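PDB 5B04: translation initiation factor eIF2B subunit epsilon, which serves as a subunit of the eIF2B complex, which exchanges GDP for GTP on the gamma subunit of translation initiation factor eIF2. Local coordinates for residues I21-Y27 with L125-D129. Residues are numbered along the deposited sequence; the frame is centred on the assembly and turned at random.
Sequences IVLSDSY and LVSGD
The Tyr27 ring meets residues 125-129 with its edge: CE2 lies 3.5 Å from Ser127 O, and Gly128 CA sits beside the same edge, both near the ring plane. With CG anti to its own carbonyl carbon (chi1 -58°), the ring reaches back alongside the turn after Ser127, and its OH and Ser127 O are both hydrogen-bonded to Arg273 NH1. A leucine at Tyr27 would probably leave Arg273 without its phenolic partner and open a gap beside the Ser127-Gly128 peptide. The backbone angles of Gly128 suit glycine, since they would jam a CB against the carbonyl O of Ser127; a CB would probably also crowd Tyr27 CE2.

Next to the ring, Ser26 OG and Ser127 OG share a hydrogen bond of 2.6 Å in which either may be the donor. This bond ties the loop after Leu23 to the end of strand 123-127. Leu23 O accepts Gly128 N at 2.9 Å, the donor lying 46° out of the carbonyl plane where the strands give way to loops. Upstream the parallel pairing is regular, with nearly straight bonds from Val126 N to Ile21 O and, at 2.7 Å, from Leu23 N to Val126 O. On the face bearing Ile21, Leu23 and Leu125, Leu125 CD1 touches both Ile21 CG2 (3.8 Å) and Leu23 CD1 (3.7 Å), the three methyls making a triangle; CG anti to the backbone N (chi1 178°), together with the second torsion, turns CD1 toward strand 21-23.

These paired strands belong to the central sheet of the nucleotidyltransferase-like (GT-A) domain, with strand 65-70 flanking 19-23 and strand 212-226 flanking 123-127. Helix 108-115 covers Ile21 and Leu125, whereas Val22, on the other face, packs against helix 50-61.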
ATOM      1  N   ILE I  21     -44.467  -6.667  43.154  1.00 68.96           N
ATOM      2  CA  ILE I  21     -44.814  -6.129  44.459  1.00 60.63           C
ATOM      3  C   ILE I  21     -43.635  -5.376  45.057  1.00 66.00           C
ATOM      4  O   ILE I  21     -42.648  -5.979  45.476  1.00 64.68           O
ATOM      5  CB  ILE I  21     -45.255  -7.240  45.424  1.00 65.02           C
ATOM      6  CG1 ILE I  21     -46.451  -7.996  44.842  1.00 77.68           C
ATOM      7  CG2 ILE I  21     -45.595  -6.658  46.786  1.00 74.86           C
ATOM      8  CD1 ILE I  21     -47.628  -7.105  44.503  1.00 84.49           C
ATOM      9  N   VAL I  22     -43.745  -4.053  45.088  1.00 77.87           N
ATOM     10  CA  VAL I  22     -42.687  -3.215  45.634  1.00 68.91           C
ATOM     11  C   VAL I  22     -43.000  -2.800  47.064  1.00 73.87           C
ATOM     12  O   VAL I  22     -43.958  -2.069  47.314  1.00 68.01           O
ATOM     13  CB  VAL I  22     -42.472  -1.948  44.786  1.00 53.77           C
ATOM     14  CG1 VAL I  22     -41.320  -1.130  45.346  1.00 71.23           C
ATOM     15  CG2 VAL I  22     -42.213  -2.320  43.337  1.00 65.08           C
ATOM     16  N   LEU I  23     -42.192  -3.276  48.004  1.00 74.20           N
ATOM     17  CA  LEU I  23     -42.336  -2.864  49.391  1.00 64.98           C
ATOM     18  C   LEU I  23     -41.517  -1.617  49.674  1.00 74.37           C
ATOM     19  O   LEU I  23     -40.425  -1.694  50.236  1.00 69.88           O
ATOM     20  CB  LEU I  23     -41.921  -3.982  50.345  1.00 64.93           C
ATOM     21  CG  LEU I  23     -43.046  -4.879  50.858  1.00 72.41           C
ATOM     22  CD1 LEU I  23     -43.470  -5.884  49.800  1.00 72.59           C
ATOM     23  CD2 LEU I  23     -42.620  -5.574  52.138  1.00 67.83           C
ATOM     24  N   SER I  24     -42.048  -0.466  49.279  1.00 76.22           N
ATOM     25  CA  SER I  24     -41.447   0.807  49.641  1.00 60.80           C
ATOM     26  C   SER I  24     -41.553   0.989  51.149  1.00 77.24           C
ATOM     27  O   SER I  24     -42.202   0.191  51.828  1.00 91.24           O
ATOM     28  CB  SER I  24     -42.130   1.963  48.909  1.00 71.83           C
ATOM     29  OG  SER I  24     -41.528   3.203  49.239  1.00 94.30           O
ATOM     30  N   ASP I  25     -40.809   1.932  51.671  1.00 80.87           N
ATOM     31  CA  ASP I  25     -40.918   2.225  53.071  1.00 92.17           C
ATOM     32  C   ASP I  25     -40.226   1.178  53.875  1.00 77.23           C
ATOM     33  O   ASP I  25     -40.287   1.207  55.085  1.00 90.10           O
ATOM     34  CB  ASP I  25     -42.376   2.232  53.478  1.00 78.56           C
ATOM     35  CG  ASP I  25     -42.581   2.780  54.855  1.00 90.92           C
ATOM     36  OD1 ASP I  25     -42.732   3.999  54.982  1.00 90.47           O
ATOM     37  OD2 ASP I  25     -42.602   1.998  55.815  1.00 93.35           O
ATOM     38  N   SER I  26     -39.588   0.232  53.216  1.00 73.95           N
ATOM     39  CA  SER I  26     -38.966  -0.847  53.934  1.00 72.86           C
ATOM     40  C   SER I  26     -37.839  -0.361  54.790  1.00 67.86           C
ATOM     41  O   SER I  26     -37.702  -0.774  55.924  1.00 85.30           O
ATOM     42  CB  SER I  26     -38.468  -1.895  52.974  1.00 67.02           C
ATOM     43  OG  SER I  26     -39.440  -2.893  52.829  1.00 69.91           O
ATOM     44  N   TYR I  27     -37.019   0.519  54.250  1.00 67.35           N
ATOM     45  CA  TYR I  27     -35.828   0.925  54.966  1.00 81.79           C
ATOM     46  C   TYR I  27     -35.845   2.336  55.471  1.00 74.39           C
ATOM     47  O   TYR I  27     -34.881   2.810  56.012  1.00 73.78           O
ATOM     48  CB  TYR I  27     -34.601   0.640  54.133  1.00 74.02           C
ATOM     49  CG  TYR I  27     -34.533  -0.802  53.784  1.00 66.75           C
ATOM     50  CD1 TYR I  27     -34.014  -1.712  54.660  1.00 60.44           C
ATOM     51  CD2 TYR I  27     -35.035  -1.255  52.608  1.00 65.21           C
ATOM     52  CE1 TYR I  27     -33.978  -3.043  54.356  1.00 66.40           C
ATOM     53  CE2 TYR I  27     -34.994  -2.581  52.291  1.00 67.94           C
ATOM     54  CZ  TYR I  27     -34.471  -3.465  53.174  1.00 68.39           C
ATOM     55  OH  TYR I  27     -34.430  -4.781  52.849  1.00 76.95           O
ATOM     56  N   LEU I 125     -41.164  -9.997  43.737  1.00 67.69           N
ATOM     57  CA  LEU I 125     -41.229  -9.398  45.065  1.00 68.32           C
ATOM     58  C   LEU I 125     -39.934  -8.672  45.413  1.00 64.36           C
ATOM     59  O   LEU I 125     -38.854  -9.264  45.405  1.00 64.51           O
ATOM     60  CB  LEU I 125     -41.534 -10.466  46.115  1.00 64.98           C
ATOM     61  CG  LEU I 125     -41.579  -9.988  47.566  1.00 68.17           C
ATOM     62  CD1 LEU I 125     -42.606  -8.881  47.732  1.00 70.55           C
ATOM     63  CD2 LEU I 125     -41.889 -11.149  48.492  1.00 62.78           C
ATOM     64  N   VAL I 126     -40.056  -7.386  45.725  1.00 67.90           N
ATOM     65  CA  VAL I 126     -38.900  -6.548  46.021  1.00 68.23           C
ATOM     66  C   VAL I 126     -39.135  -5.684  47.259  1.00 76.19           C
ATOM     67  O   VAL I 126     -40.144  -4.987  47.359  1.00 79.60           O
ATOM     68  CB  VAL I 126     -38.553  -5.636  44.826  1.00 63.00           C
ATOM     69  CG1 VAL I 126     -37.691  -4.466  45.271  1.00 83.10           C
ATOM     70  CG2 VAL I 126     -37.869  -6.435  43.727  1.00 68.60           C
ATOM     71  N   SER I 127     -38.199  -5.738  48.203  1.00 73.35           N
ATOM     72  CA  SER I 127     -38.272  -4.908  49.400  1.00 74.61           C
ATOM     73  C   SER I 127     -37.279  -3.751  49.311  1.00 82.18           C
ATOM     74  O   SER I 127     -36.067  -3.963  49.254  1.00 85.85           O
ATOM     75  CB  SER I 127     -38.007  -5.744  50.653  1.00 79.46           C
ATOM     76  OG  SER I 127     -38.292  -5.005  51.828  1.00 78.07           O
ATOM     77  N   GLY I 128     -37.801  -2.529  49.300  1.00 74.57           N
ATOM     78  CA  GLY I 128     -36.974  -1.345  49.146  1.00 57.89           C
ATOM     79  C   GLY I 128     -36.976  -0.860  47.710  1.00 69.76           C
ATOM     80  O   GLY I 128     -38.009  -0.880  47.041  1.00 79.94           O
ATOM     81  N   ASP I 129     -35.816  -0.421  47.233  1.00 67.26           N
ATOM     82  CA  ASP I 129     -35.671  -0.006  45.842  1.00 64.76           C
ATOM     83  C   ASP I 129     -34.439  -0.638  45.209  1.00 60.16           C
ATOM     84  O   ASP I 129     -33.363  -0.662  45.809  1.00 58.70           O
ATOM     85  CB  ASP I 129     -35.595   1.518  45.732  1.00 60.97           C
ATOM     86  CG  ASP I 129     -36.949   2.182  45.893  1.00 83.58           C
ATOM     87  OD1 ASP I 129     -37.782   2.065  44.970  1.00 79.36           O
ATOM     88  OD2 ASP I 129     -37.178   2.824  46.939  1.00 87.46           O
TER